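Local coordinates for endonuclease 2 (Arabidopsis thaliana, PDB 4CXP), which cleaves RNA and single-stranded DNA, and more weakly double-stranded DNA, into 5'-phosphorylated products with the help of three divalent metal ions, at residues E7-I12 with Q245-G250; C84-I89 with G123-P128; T94-Y99 with Y109-A114; F117-M122 with V252-T257. All blocks are in the same frame, centred on the assembly; numbering follows the deposited sequence. Where two conformers were deposited one is given.

Contact 1: E7-I12 with Q245-G250; sequences EIICKI and QRLAQG
Ile9 lies against Leu247 and Gly250, and its two branches divide the work. With CG1 anti to the carbonyl carbon (chi1 -73°), the longer branch runs across the Leu247 side chain at about a right angle, its CD1 3.9 Å from Leu247 CD2, while Ile9 CG1 rests 3.6 Å from the carbonyl oxygen Leu247 O. The shorter branch, Ile9 CG2, meets backbone rather than side chain, 3.7 Å from Gly250 C. A side chain on Gly250 would point into this interface, so its absence lets the isoleucine settle close to the helix. Just before it, Ile8 CD1 touches Leu247 CD1 at 4.1 Å, and about one turn on Ile12 CD1 lies more loosely by Leu247 O and Ala248. An alanine in place of Ile9 would probably open a gap over Gly250 and leave Leu247 CD2 without its neighbour. The axes approach to 8.4 Å and cross at -41°, close helix packing within the mainly helical S1/P1 nuclease fold, beside substrate-binding Trp1.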
loop_
_atom_site.group_PDB
_atom_site.type_symbol
_atom_site.label_atom_id
_atom_site.label_comp_id
_atom_site.label_asym_id
_atom_site.label_seq_id
_atom_site.Cartn_x
_atom_site.Cartn_y
_atom_site.Cartn_z
ATOM N N GLU A 7 1.759 -5.724 -6.778
ATOM C CA GLU A 7 1.401 -6.022 -8.159
ATOM C C GLU A 7 -0.081 -5.760 -8.401
ATOM O O GLU A 7 -0.447 -5.177 -9.414
ATOM C CB GLU A 7 1.738 -7.464 -8.533
ATOM C CG GLU A 7 3.199 -7.716 -8.805
ATOM C CD GLU A 7 3.466 -9.161 -9.171
ATOM O OE1 GLU A 7 2.637 -10.043 -8.848
ATOM O OE2 GLU A 7 4.516 -9.424 -9.765
ATOM N N ILE A 8 -0.928 -6.210 -7.486
ATOM C CA ILE A 8 -2.349 -6.001 -7.607
ATOM C C ILE A 8 -2.680 -4.515 -7.666
ATOM O O ILE A 8 -3.444 -4.063 -8.522
ATOM C CB ILE A 8 -3.109 -6.711 -6.456
ATOM C CG1 ILE A 8 -3.022 -8.242 -6.605
ATOM C CG2 ILE A 8 -4.546 -6.234 -6.361
ATOM C CD1 ILE A 8 -3.385 -9.015 -5.361
ATOM N N ILE A 9 -2.128 -3.751 -6.725
ATOM C CA ILE A 9 -2.392 -2.326 -6.668
ATOM C C ILE A 9 -1.975 -1.645 -7.964
ATOM O O ILE A 9 -2.715 -0.840 -8.521
ATOM C CB ILE A 9 -1.704 -1.725 -5.424
ATOM C CG1 ILE A 9 -2.476 -2.171 -4.172
ATOM C CG2 ILE A 9 -1.599 -0.209 -5.504
ATOM C CD1 ILE A 9 -1.796 -1.839 -2.873
ATOM N N CYS A 10 -0.772 -1.947 -8.428
ATOM C CA CYS A 10 -0.271 -1.299 -9.623
ATOM C C CYS A 10 -0.993 -1.751 -10.894
ATOM O O CYS A 10 -1.146 -0.956 -11.815
ATOM C CB CYS A 10 1.240 -1.471 -9.731
ATOM S SG CYS A 10 2.096 -0.344 -8.606
ATOM N N LYS A 11 -1.446 -3.004 -10.960
ATOM C CA LYS A 11 -2.232 -3.477 -12.106
ATOM C C LYS A 11 -3.572 -2.754 -12.169
ATOM O O LYS A 11 -3.995 -2.290 -13.225
ATOM C CB LYS A 11 -2.435 -4.988 -12.044
ATOM C CG LYS A 11 -1.204 -5.784 -12.435
ATOM C CD LYS A 11 -1.372 -7.260 -12.122
ATOM C CE LYS A 11 -0.214 -8.088 -12.640
ATOM N NZ LYS A 11 -0.365 -8.371 -14.088
ATOM N N ILE A 12 -4.234 -2.625 -11.024
ATOM C CA ILE A 12 -5.489 -1.879 -10.969
ATOM C C ILE A 12 -5.220 -0.430 -11.398
ATOM O O ILE A 12 -5.935 0.143 -12.224
ATOM C CB ILE A 12 -6.121 -1.942 -9.566
ATOM C CG1 ILE A 12 -6.608 -3.360 -9.280
ATOM C CG2 ILE A 12 -7.257 -0.941 -9.452
ATOM C CD1 ILE A 12 -7.054 -3.572 -7.858
ATOM N N GLN A 245 -10.455 -4.607 0.280
ATOM C CA GLN A 245 -10.781 -3.183 0.333
ATOM C C GLN A 245 -9.521 -2.332 0.194
ATOM O O GLN A 245 -9.500 -1.369 -0.570
ATOM C CB GLN A 245 -11.480 -2.871 1.648
ATOM C CG GLN A 245 -11.912 -1.414 1.817
ATOM C CD GLN A 245 -11.983 -1.043 3.270
ATOM O OE1 GLN A 245 -12.812 -1.559 4.011
ATOM N NE2 GLN A 245 -11.076 -0.176 3.697
ATOM N N ARG A 246 -8.492 -2.656 0.965
ATOM C CA ARG A 246 -7.288 -1.847 0.959
ATOM C C ARG A 246 -6.513 -1.938 -0.334
ATOM O O ARG A 246 -5.947 -0.944 -0.787
ATOM C CB ARG A 246 -6.393 -2.211 2.146
ATOM C CG ARG A 246 -6.996 -1.962 3.523
ATOM C CD ARG A 246 -7.471 -0.536 3.753
ATOM N NE ARG A 246 -6.345 0.360 3.976
ATOM C CZ ARG A 246 -6.471 1.676 4.144
ATOM N NH1 ARG A 246 -7.611 2.281 3.848
ATOM N NH2 ARG A 246 -5.446 2.359 4.620
ATOM N N LEU A 247 -6.494 -3.115 -0.967
ATOM C CA LEU A 247 -5.872 -3.258 -2.269
ATOM C C LEU A 247 -6.618 -2.450 -3.332
ATOM O O LEU A 247 -6.014 -1.769 -4.157
ATOM C CB LEU A 247 -5.781 -4.726 -2.670
ATOM C CG LEU A 247 -4.901 -5.619 -1.799
ATOM C CD1 LEU A 247 -5.060 -7.077 -2.212
ATOM C CD2 LEU A 247 -3.442 -5.210 -1.826
ATOM N N ALA A 248 -7.944 -2.531 -3.311
ATOM C CA ALA A 248 -8.761 -1.782 -4.260
ATOM C C ALA A 248 -8.595 -0.276 -4.039
ATOM O O ALA A 248 -8.431 0.475 -4.992
ATOM C CB ALA A 248 -10.199 -2.195 -4.137
ATOM N N GLN A 249 -8.643 0.167 -2.784
ATOM C CA GLN A 249 -8.427 1.567 -2.472
ATOM C C GLN A 249 -7.057 2.017 -2.970
ATOM O O GLN A 249 -6.924 3.092 -3.561
ATOM C CB GLN A 249 -8.536 1.806 -0.972
ATOM C CG GLN A 249 -9.951 1.873 -0.458
ATOM C CD GLN A 249 -10.024 1.996 1.048
ATOM O OE1 GLN A 249 -9.337 1.282 1.768
ATOM N NE2 GLN A 249 -10.857 2.890 1.536
ATOM N N GLY A 250 -6.030 1.222 -2.705
ATOM C CA GLY A 250 -4.701 1.592 -3.140
ATOM C C GLY A 250 -4.613 1.771 -4.650
ATOM O O GLY A 250 -4.008 2.724 -5.126
#

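Contact 2: C84-I89 with G123-P128; sequences CVAGAI and GDIHQP. With ZN (zinc ion), chain E; ZN (zinc ion), chain G.
Ile125 meets Val85, Ala86 and Ile89 just where helix 111-124 gives way to the turn that follows it, beside the trinuclear zinc centre of the S1/P1 nuclease fold. The contact between the segments is apolar. Ile125 presents both branches to the start of helix 85-96: its CG1, anti to the backbone N (chi1 -158°), lies 3.7 Å from Val85 CG1, and its CD1 continues to Ala86 CB at 4.1 Å. The other branch, Ile125 CG2, is met by Ile89 CD1 at 3.7 Å. Val85 and Ile89, one helical turn apart, thus receive the isoleucine between them, while Pro206 of helix 206-221 also touches it.

Backbone bonds shape both partners. Cys84 occupies the N-cap position of its helix, its O accepting from Ala88 N at 2.9 Å, and a type I turn from Asp124 to Gln127 is closed by the bond from Gln127 N to Asp124 O at 3.0 Å. A disulfide ties Cys84 covalently to Cys74.

Metal coordination belongs to Asp124, the residue before Ile125. It barely touches Val85, through CB, and its carboxylate bridges two zinc ions. Trp1 and His6 complete the protein ligands of one ion, and Asp45, His58 and His120 those of the other. Each carboxylate oxygen takes its own metal: Asp124 OD1 lies 2.1 Å from the zinc ion that His6 also binds, and Asp124 OD2 binds the one shared with His120.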
loop_
_atom_site.group_PDB
_atom_site.type_symbol
_atom_site.label_atom_id
_atom_site.label_comp_id
_atom_site.label_asym_id
_atom_site.label_seq_id
_atom_site.Cartn_x
_atom_site.Cartn_y
_atom_site.Cartn_z
ATOM N N CYS A 84 8.233 9.701 6.777
ATOM C CA CYS A 84 7.312 8.588 6.909
ATOM C C CYS A 84 6.618 8.422 5.555
ATOM O O CYS A 84 6.799 9.243 4.659
ATOM C CB CYS A 84 6.295 8.833 8.028
ATOM S SG CYS A 84 4.862 9.855 7.580
ATOM N N VAL A 85 5.804 7.385 5.400
ATOM C CA VAL A 85 5.203 7.128 4.096
ATOM C C VAL A 85 4.293 8.265 3.618
ATOM O O VAL A 85 4.224 8.513 2.420
ATOM C CB VAL A 85 4.520 5.735 4.076
ATOM C CG1 VAL A 85 3.297 5.643 4.970
ATOM C CG2 VAL A 85 4.213 5.299 2.668
ATOM N N ALA A 86 3.566 8.925 4.522
ATOM C CA ALA A 86 2.764 10.082 4.108
ATOM C C ALA A 86 3.646 11.208 3.560
ATOM O O ALA A 86 3.360 11.791 2.519
ATOM C CB ALA A 86 1.883 10.596 5.248
ATOM N N GLY A 87 4.704 11.545 4.290
ATOM C CA GLY A 87 5.636 12.561 3.845
ATOM C C GLY A 87 6.305 12.206 2.527
ATOM O O GLY A 87 6.524 13.073 1.682
ATOM N N ALA A 88 6.604 10.929 2.331
ATOM C CA ALA A 88 7.189 10.472 1.076
ATOM C C ALA A 88 6.205 10.653 -0.076
ATOM O O ALA A 88 6.584 11.077 -1.164
ATOM C CB ALA A 88 7.626 9.032 1.184
ATOM N N ILE A 89 4.934 10.331 0.154
ATOM C CA ILE A 89 3.949 10.524 -0.905
ATOM C C ILE A 89 3.858 12.006 -1.284
ATOM O O ILE A 89 3.845 12.333 -2.456
ATOM C CB ILE A 89 2.599 9.918 -0.516
ATOM C CG1 ILE A 89 2.701 8.384 -0.543
ATOM C CG2 ILE A 89 1.480 10.398 -1.427
ATOM C CD1 ILE A 89 1.548 7.670 0.130
ATOM N N GLY A 123 0.834 2.124 -2.254
ATOM C CA GLY A 123 0.486 0.817 -1.769
ATOM C C GLY A 123 0.738 0.629 -0.289
ATOM O O GLY A 123 -0.150 0.210 0.455
ATOM N N ASP A 124 1.946 0.938 0.172
ATOM C CA ASP A 124 2.291 0.694 1.558
ATOM C C ASP A 124 1.392 1.461 2.520
ATOM O O ASP A 124 1.057 0.936 3.577
ATOM C CB ASP A 124 3.773 0.987 1.827
ATOM C CG ASP A 124 4.688 -0.195 1.573
ATOM O OD1 ASP A 124 4.165 -1.259 1.203
ATOM O OD2 ASP A 124 5.904 -0.015 1.753
ATOM N N ILE A 125 0.991 2.696 2.195
ATOM C CA ILE A 125 0.158 3.462 3.114
ATOM C C ILE A 125 -1.222 2.848 3.266
ATOM O O ILE A 125 -1.958 3.236 4.169
ATOM C CB ILE A 125 0.098 4.951 2.729
ATOM C CG1 ILE A 125 -0.287 5.813 3.928
ATOM C CG2 ILE A 125 -0.816 5.178 1.527
ATOM C CD1 ILE A 125 -0.062 7.290 3.679
ATOM N N HIS A 126 -1.582 1.892 2.407
ATOM C CA HIS A 126 -2.834 1.154 2.522
ATOM C C HIS A 126 -2.733 -0.157 3.284
ATOM O O HIS A 126 -3.761 -0.761 3.575
ATOM C CB HIS A 126 -3.461 0.931 1.133
ATOM C CG HIS A 126 -4.136 2.152 0.605
ATOM N ND1 HIS A 126 -3.494 3.155 -0.074
ATOM C CD2 HIS A 126 -5.417 2.561 0.741
ATOM C CE1 HIS A 126 -4.359 4.130 -0.325
ATOM N NE2 HIS A 126 -5.538 3.797 0.155
ATOM N N GLN A 127 -1.531 -0.610 3.605
ATOM C CA GLN A 127 -1.382 -1.824 4.407
ATOM C C GLN A 127 -1.615 -1.391 5.862
ATOM O O GLN A 127 -0.876 -0.556 6.372
ATOM C CB GLN A 127 0.026 -2.404 4.185
ATOM C CG GLN A 127 0.189 -3.909 4.363
ATOM C CD GLN A 127 0.178 -4.384 5.805
ATOM O OE1 GLN A 127 -0.788 -4.151 6.535
ATOM N NE2 GLN A 127 1.229 -5.073 6.216
ATOM N N PRO A 128 -2.675 -1.889 6.538
ATOM C CA PRO A 128 -2.953 -1.388 7.889
ATOM C C PRO A 128 -1.755 -1.390 8.825
ATOM O O PRO A 128 -1.566 -0.441 9.600
ATOM C CB PRO A 128 -4.076 -2.308 8.364
ATOM C CG PRO A 128 -4.796 -2.659 7.084
ATOM C CD PRO A 128 -3.686 -2.849 6.086
HETATM ZN ZN ZN E . 7.653 -1.146 1.203
HETATM ZN ZN ZN G . 4.785 -3.150 0.616
#

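Contact 3: T94-Y99 with Y109-A114; sequences TQLLSY and YNLTEA. With NAG (2-acetamido-2-deoxy-beta-D-glucopyranose), chain C; NAG (2-acetamido-2-deoxy-beta-D-glucopyranose), chain B.
Leu111 fills the tight half of this contact, wedged among Gln95, Leu96 and Tyr99. Its CD2 lies over the backbone of the preceding helix, 3.5 Å from Gln95 O, while Leu111 CD1 reaches Tyr99 CA at 3.7 Å and meets the Tyr99 ring at its edge. Leu96 comes in from the buried side, with CD2 against Leu111 O and CG 3.9 Å from Ala114 CB. A type I turn from Leu96 leads on to Tyr99, beside Leu111 CD1.

On the glycan side the packing becomes polar, and Tyr109 is partly exposed. The extended Gln95 side chain lays its amide on one face of the Tyr109 ring, offset toward the rim, with Gln95 CD 3.5 Å above the ring plane and the two planes 11° apart. Both ends of that amide are held: Gln95 OE1 accepts from a water that also donates to Asn110 O, and Gln95 NE2 donates to O5 of an N-acetylglucosamine at 3.0 Å as well as to Asn91. These bonds would hold the amide flat on the ring of Tyr109, a substrate-binding residue. Asn110 carries a second glycan on ND2, and its OD1 caps helix 111-124 by accepting from Glu113 N.

The contact joins the end of helix 85-96 to the start of helix 111-124; Leu28 of helix 19-28 touches Leu96, Tyr99 and Leu111, and helix 233-262 covers Leu96 through Ile261 and Phe262.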
loop_
_atom_site.group_PDB
_atom_site.type_symbol
_atom_site.label_atom_id
_atom_site.label_comp_id
_atom_site.label_asym_id
_atom_site.label_seq_id
_atom_site.Cartn_x
_atom_site.Cartn_y
_atom_site.Cartn_z
ATOM N N THR A 94 4.906 15.777 -5.486
ATOM C CA THR A 94 5.348 17.124 -5.826
ATOM C C THR A 94 6.397 17.071 -6.928
ATOM O O THR A 94 6.332 17.835 -7.870
ATOM C CB THR A 94 5.863 17.866 -4.594
ATOM O OG1 THR A 94 4.753 18.094 -3.728
ATOM C CG2 THR A 94 6.484 19.197 -4.965
ATOM N N GLN A 95 7.356 16.159 -6.823
ATOM C CA GLN A 95 8.371 16.031 -7.860
ATOM C C GLN A 95 7.746 15.741 -9.225
ATOM O O GLN A 95 8.149 16.323 -10.234
ATOM C CB GLN A 95 9.369 14.940 -7.499
ATOM C CG GLN A 95 10.214 15.268 -6.291
ATOM C CD GLN A 95 11.078 14.115 -5.867
ATOM O OE1 GLN A 95 11.447 13.271 -6.678
ATOM N NE2 GLN A 95 11.391 14.061 -4.577
ATOM N N LEU A 96 6.766 14.838 -9.268
ATOM C CA LEU A 96 6.187 14.459 -10.550
ATOM C C LEU A 96 5.375 15.574 -11.201
ATOM O O LEU A 96 5.191 15.564 -12.402
ATOM C CB LEU A 96 5.337 13.204 -10.383
ATOM C CG LEU A 96 6.149 11.936 -10.155
ATOM C CD1 LEU A 96 5.251 10.831 -9.649
ATOM C CD2 LEU A 96 6.894 11.477 -11.403
ATOM N N LEU A 97 4.903 16.541 -10.415
ATOM C CA LEU A 97 4.226 17.714 -10.985
ATOM C C LEU A 97 5.124 18.482 -11.935
ATOM O O LEU A 97 4.630 19.216 -12.778
ATOM C CB LEU A 97 3.753 18.660 -9.881
ATOM C CG LEU A 97 2.569 18.170 -9.063
ATOM C CD1 LEU A 97 2.381 19.069 -7.846
ATOM C CD2 LEU A 97 1.317 18.138 -9.921
ATOM N N SER A 98 6.436 18.329 -11.787
ATOM C CA SER A 98 7.384 19.015 -12.660
ATOM C C SER A 98 7.662 18.274 -13.975
ATOM O O SER A 98 8.415 18.771 -14.816
ATOM C CB SER A 98 8.703 19.263 -11.915
ATOM O OG SER A 98 9.458 18.073 -11.820
ATOM N N TYR A 99 7.053 17.106 -14.177
ATOM C CA TYR A 99 7.322 16.315 -15.369
ATOM C C TYR A 99 6.886 17.056 -16.602
ATOM O O TYR A 99 5.740 17.491 -16.684
ATOM C CB TYR A 99 6.607 14.970 -15.329
ATOM C CG TYR A 99 6.861 14.131 -16.566
ATOM C CD1 TYR A 99 8.128 13.622 -16.819
ATOM C CD2 TYR A 99 5.851 13.872 -17.494
ATOM C CE1 TYR A 99 8.387 12.860 -17.937
ATOM C CE2 TYR A 99 6.107 13.116 -18.638
ATOM C CZ TYR A 99 7.377 12.603 -18.841
ATOM O OH TYR A 99 7.676 11.843 -19.949
ATOM N N TYR A 109 15.556 16.070 -9.724
ATOM C CA TYR A 109 15.182 14.738 -9.300
ATOM C C TYR A 109 14.980 13.778 -10.457
ATOM O O TYR A 109 14.537 14.157 -11.534
ATOM C CB TYR A 109 13.905 14.818 -8.471
ATOM C CG TYR A 109 14.048 15.594 -7.177
ATOM C CD1 TYR A 109 14.850 15.123 -6.140
ATOM C CD2 TYR A 109 13.343 16.772 -6.971
ATOM C CE1 TYR A 109 14.958 15.823 -4.940
ATOM C CE2 TYR A 109 13.443 17.475 -5.779
ATOM C CZ TYR A 109 14.242 16.998 -4.763
ATOM O OH TYR A 109 14.323 17.711 -3.586
ATOM N N ASN A 110 15.249 12.507 -10.186
ATOM C CA ASN A 110 15.011 11.429 -11.125
ATOM C C ASN A 110 13.536 11.059 -11.032
ATOM O O ASN A 110 13.066 10.545 -10.016
ATOM C CB ASN A 110 15.929 10.281 -10.764
ATOM C CG ASN A 110 15.772 9.073 -11.648
ATOM O OD1 ASN A 110 14.683 8.763 -12.126
ATOM N ND2 ASN A 110 16.887 8.361 -11.867
ATOM N N LEU A 111 12.788 11.376 -12.073
ATOM C CA LEU A 111 11.345 11.201 -12.033
ATOM C C LEU A 111 10.911 9.768 -12.298
ATOM O O LEU A 111 9.784 9.410 -11.958
ATOM C CB LEU A 111 10.643 12.195 -12.957
ATOM C CG LEU A 111 10.861 13.673 -12.569
ATOM C CD1 LEU A 111 10.011 14.597 -13.422
ATOM C CD2 LEU A 111 10.591 13.959 -11.097
ATOM N N THR A 112 11.790 8.928 -12.849
ATOM C CA THR A 112 11.521 7.501 -12.860
ATOM C C THR A 112 11.492 6.978 -11.418
ATOM O O THR A 112 10.558 6.281 -11.021
ATOM C CB THR A 112 12.538 6.738 -13.700
ATOM O OG1 THR A 112 12.407 7.174 -15.059
ATOM C CG2 THR A 112 12.346 5.234 -13.597
ATOM N N GLU A 113 12.494 7.326 -10.629
ATOM C CA GLU A 113 12.462 6.976 -9.211
ATOM C C GLU A 113 11.226 7.555 -8.541
ATOM O O GLU A 113 10.584 6.871 -7.747
ATOM C CB GLU A 113 13.724 7.422 -8.471
ATOM C CG GLU A 113 14.957 6.650 -8.893
ATOM C CD GLU A 113 16.190 6.866 -8.027
ATOM O OE1 GLU A 113 16.196 7.770 -7.158
ATOM O OE2 GLU A 113 17.173 6.114 -8.234
ATOM N N ALA A 114 10.859 8.799 -8.830
ATOM C CA ALA A 114 9.698 9.378 -8.164
ATOM C C ALA A 114 8.435 8.571 -8.478
ATOM O O ALA A 114 7.620 8.335 -7.585
ATOM C CB ALA A 114 9.500 10.830 -8.554
HETATM C C1 NAG C . 16.864 7.130 -12.625
HETATM C C2 NAG C . 18.106 6.929 -13.463
HETATM C C3 NAG C . 18.140 5.506 -14.017
HETATM C C4 NAG C . 18.006 4.483 -12.893
HETATM C C5 NAG C . 16.733 4.786 -12.105
HETATM C C6 NAG C . 16.540 3.857 -10.910
HETATM C C7 NAG C . 19.133 8.921 -14.571
HETATM C C8 NAG C . 20.237 8.943 -13.564
HETATM N N2 NAG C . 18.188 7.975 -14.492
HETATM O O3 NAG C . 19.320 5.299 -14.771
HETATM O O4 NAG C . 17.860 3.208 -13.478
HETATM O O5 NAG C . 16.781 6.102 -11.639
HETATM O O6 NAG C . 17.526 4.082 -9.936
HETATM O O7 NAG C . 19.154 9.774 -15.484
HETATM C C1 NAG B . 12.277 13.242 -1.318
HETATM C C2 NAG B . 12.820 12.576 -0.018
HETATM C C3 NAG B . 14.314 12.848 0.092
HETATM C C4 NAG B . 15.011 12.401 -1.193
HETATM C C5 NAG B . 14.290 12.922 -2.437
HETATM C C6 NAG B . 14.796 12.274 -3.712
HETATM C C7 NAG B . 11.034 12.443 1.674
HETATM C C8 NAG B . 10.453 12.998 2.930
HETATM N N2 NAG B . 12.151 13.011 1.206
HETATM O O3 NAG B . 14.840 12.205 1.260
HETATM O O4 NAG B . 16.328 12.904 -1.309
HETATM O O5 NAG B . 12.896 12.682 -2.414
HETATM O O6 NAG B . 14.679 10.868 -3.593
HETATM O O7 NAG B . 10.489 11.501 1.083
HETATM O O HOH W 1 12.906 11.043 -7.246
#

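Contact 4: F117-M122 with V252-T257; sequences FVSHFM and VRLAAT. With ZN (zinc ion), chain E.
Helix 111-124, which supplies zinc ligands to the active site, packs here against the long C-terminal helix 233-262 in a roughly antiparallel pair, the local axes 9.8 Å apart at 148°. Leu254 is central. Both its methyls rest against Ser119, CD1 lying 3.8 Å from Ser119 CA, and its CB meets Met122 CG at 3.8 Å. Met122, bent at chi2 (64°) and chi3, turns its methyl along the partner helix until CE and Thr257 OG1 stand tip to tip, 3.4 Å apart. That hydroxyl donates to Arg253 O, which also accepts from Thr257 N on the opposite face of the carbonyl. An alanine at Leu254 would probably leave a gap over Ser119 and give the Met122 chain room to shift. On the far side of its helix, His120 NE2 binds zinc at 2.2 Å. Around the pair, Val118 touches helix 85-96, Cys10 and Ala13 of helix 3-15 pack on Leu254, and Val252 faces helix 190-197.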
loop_
_atom_site.group_PDB
_atom_site.type_symbol
_atom_site.label_atom_id
_atom_site.label_comp_id
_atom_site.label_asym_id
_atom_site.label_seq_id
_atom_site.Cartn_x
_atom_site.Cartn_y
_atom_site.Cartn_z
ATOM N N PHE A 117 8.656 5.245 -6.527
ATOM C CA PHE A 117 8.427 5.492 -5.113
ATOM C C PHE A 117 6.952 5.798 -4.838
ATOM O O PHE A 117 6.369 5.223 -3.935
ATOM C CB PHE A 117 9.290 6.658 -4.610
ATOM C CG PHE A 117 10.718 6.306 -4.265
ATOM C CD1 PHE A 117 11.015 5.265 -3.395
ATOM C CD2 PHE A 117 11.772 7.076 -4.758
ATOM C CE1 PHE A 117 12.317 5.000 -3.020
ATOM C CE2 PHE A 117 13.076 6.811 -4.387
ATOM C CZ PHE A 117 13.354 5.778 -3.521
ATOM N N VAL A 118 6.333 6.695 -5.601
ATOM C CA VAL A 118 4.976 7.016 -5.270
ATOM C C VAL A 118 4.060 5.790 -5.484
ATOM O O VAL A 118 3.119 5.591 -4.714
ATOM C CB VAL A 118 4.549 8.305 -5.983
ATOM C CG1 VAL A 118 4.106 8.025 -7.400
ATOM C CG2 VAL A 118 3.479 9.001 -5.184
ATOM N N SER A 119 4.349 4.967 -6.486
ATOM C CA SER A 119 3.546 3.793 -6.749
ATOM C C SER A 119 3.639 2.808 -5.589
ATOM O O SER A 119 2.635 2.286 -5.115
ATOM C CB SER A 119 3.980 3.154 -8.064
ATOM O OG SER A 119 3.713 4.042 -9.149
ATOM N N HIS A 120 4.847 2.547 -5.129
ATOM C CA HIS A 120 5.046 1.641 -4.010
ATOM C C HIS A 120 4.462 2.216 -2.717
ATOM O O HIS A 120 3.784 1.508 -1.975
ATOM C CB HIS A 120 6.546 1.376 -3.819
ATOM C CG HIS A 120 6.838 0.373 -2.760
ATOM N ND1 HIS A 120 6.926 -0.972 -3.020
ATOM C CD2 HIS A 120 7.081 0.516 -1.438
ATOM C CE1 HIS A 120 7.193 -1.614 -1.895
ATOM N NE2 HIS A 120 7.306 -0.734 -0.919
ATOM N N PHE A 121 4.747 3.477 -2.432
ATOM C CA PHE A 121 4.304 4.078 -1.176
ATOM C C PHE A 121 2.791 4.264 -1.115
ATOM O O PHE A 121 2.210 4.111 -0.040
ATOM C CB PHE A 121 5.048 5.393 -0.925
ATOM C CG PHE A 121 6.531 5.223 -0.677
ATOM C CD1 PHE A 121 7.036 4.135 -0.001
ATOM C CD2 PHE A 121 7.418 6.191 -1.112
ATOM C CE1 PHE A 121 8.396 4.002 0.214
ATOM C CE2 PHE A 121 8.780 6.062 -0.897
ATOM C CZ PHE A 121 9.265 4.960 -0.236
ATOM N N MET A 122 2.138 4.558 -2.237
ATOM C CA MET A 122 0.684 4.570 -2.238
ATOM C C MET A 122 0.150 3.190 -1.847
ATOM O O MET A 122 -0.876 3.071 -1.175
ATOM C CB MET A 122 0.135 4.983 -3.589
ATOM C CG MET A 122 -1.377 5.177 -3.572
ATOM S SD MET A 122 -1.923 6.517 -2.498
ATOM C CE MET A 122 -1.517 7.917 -3.542
ATOM N N VAL A 252 -7.107 2.327 -6.843
ATOM C CA VAL A 252 -7.944 3.437 -7.249
ATOM C C VAL A 252 -7.249 4.766 -6.938
ATOM O O VAL A 252 -7.256 5.687 -7.763
ATOM C CB VAL A 252 -9.327 3.319 -6.575
ATOM C CG1 VAL A 252 -10.091 4.620 -6.661
ATOM C CG2 VAL A 252 -10.133 2.189 -7.186
ATOM N N ARG A 253 -6.664 4.878 -5.751
ATOM C CA ARG A 253 -6.043 6.117 -5.334
ATOM C C ARG A 253 -4.723 6.366 -6.042
ATOM O O ARG A 253 -4.406 7.519 -6.333
ATOM C CB ARG A 253 -5.908 6.135 -3.816
ATOM C CG ARG A 253 -7.262 6.323 -3.169
ATOM C CD ARG A 253 -7.277 5.914 -1.733
ATOM N NE ARG A 253 -8.484 6.374 -1.066
ATOM C CZ ARG A 253 -8.806 6.047 0.173
ATOM N NH1 ARG A 253 -8.124 5.114 0.809
ATOM N NH2 ARG A 253 -9.840 6.616 0.774
ATOM N N LEU A 254 -3.950 5.327 -6.333
ATOM C CA LEU A 254 -2.750 5.525 -7.114
ATOM C C LEU A 254 -3.106 6.097 -8.480
ATOM O O LEU A 254 -2.505 7.085 -8.926
ATOM C CB LEU A 254 -1.955 4.235 -7.234
ATOM C CG LEU A 254 -0.692 4.324 -8.094
ATOM C CD1 LEU A 254 0.245 5.438 -7.663
ATOM C CD2 LEU A 254 0.018 2.980 -8.081
ATOM N N ALA A 255 -4.103 5.516 -9.153
ATOM C CA ALA A 255 -4.491 6.041 -10.456
ATOM C C ALA A 255 -5.018 7.464 -10.349
ATOM O O ALA A 255 -4.683 8.314 -11.181
ATOM C CB ALA A 255 -5.521 5.161 -11.109
ATOM N N ALA A 256 -5.875 7.746 -9.364
ATOM C CA ALA A 256 -6.447 9.071 -9.263
ATOM C C ALA A 256 -5.369 10.122 -9.021
ATOM O O ALA A 256 -5.439 11.239 -9.537
ATOM C CB ALA A 256 -7.487 9.114 -8.173
ATOM N N THR A 257 -4.383 9.764 -8.211
ATOM C CA THR A 257 -3.278 10.660 -7.903
ATOM C C THR A 257 -2.407 10.901 -9.141
ATOM O O THR A 257 -2.090 12.051 -9.451
ATOM C CB THR A 257 -2.481 10.124 -6.709
ATOM O OG1 THR A 257 -3.352 9.982 -5.589
ATOM C CG2 THR A 257 -1.352 11.035 -6.359
HETATM ZN ZN ZN E . 7.653 -1.146 1.203
#

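Starting from the N terminus, helix 3-15 waits for almost the whole chain before contact 1 joins it to helix 233-262, and the loop so closed encloses contacts 2 and 3. Those two pair helix 85-96 with helix 111-124 at different levels: contact 3 lies near the connection between them, nested inside contact 2, which shuts the longer loop at the metal centre. Contact 4 then ties helix 111-124 to helix 233-262, following contact 3 in series and crossing both contacts 1 and 2. His126 joins contact 2 to helix 233-262, its O accepting from Arg246 and its NE2 hydrogen-bonded to Arg253; the same long helix meets helix 3-15 in contact 1 and helix 111-124 in contact 4.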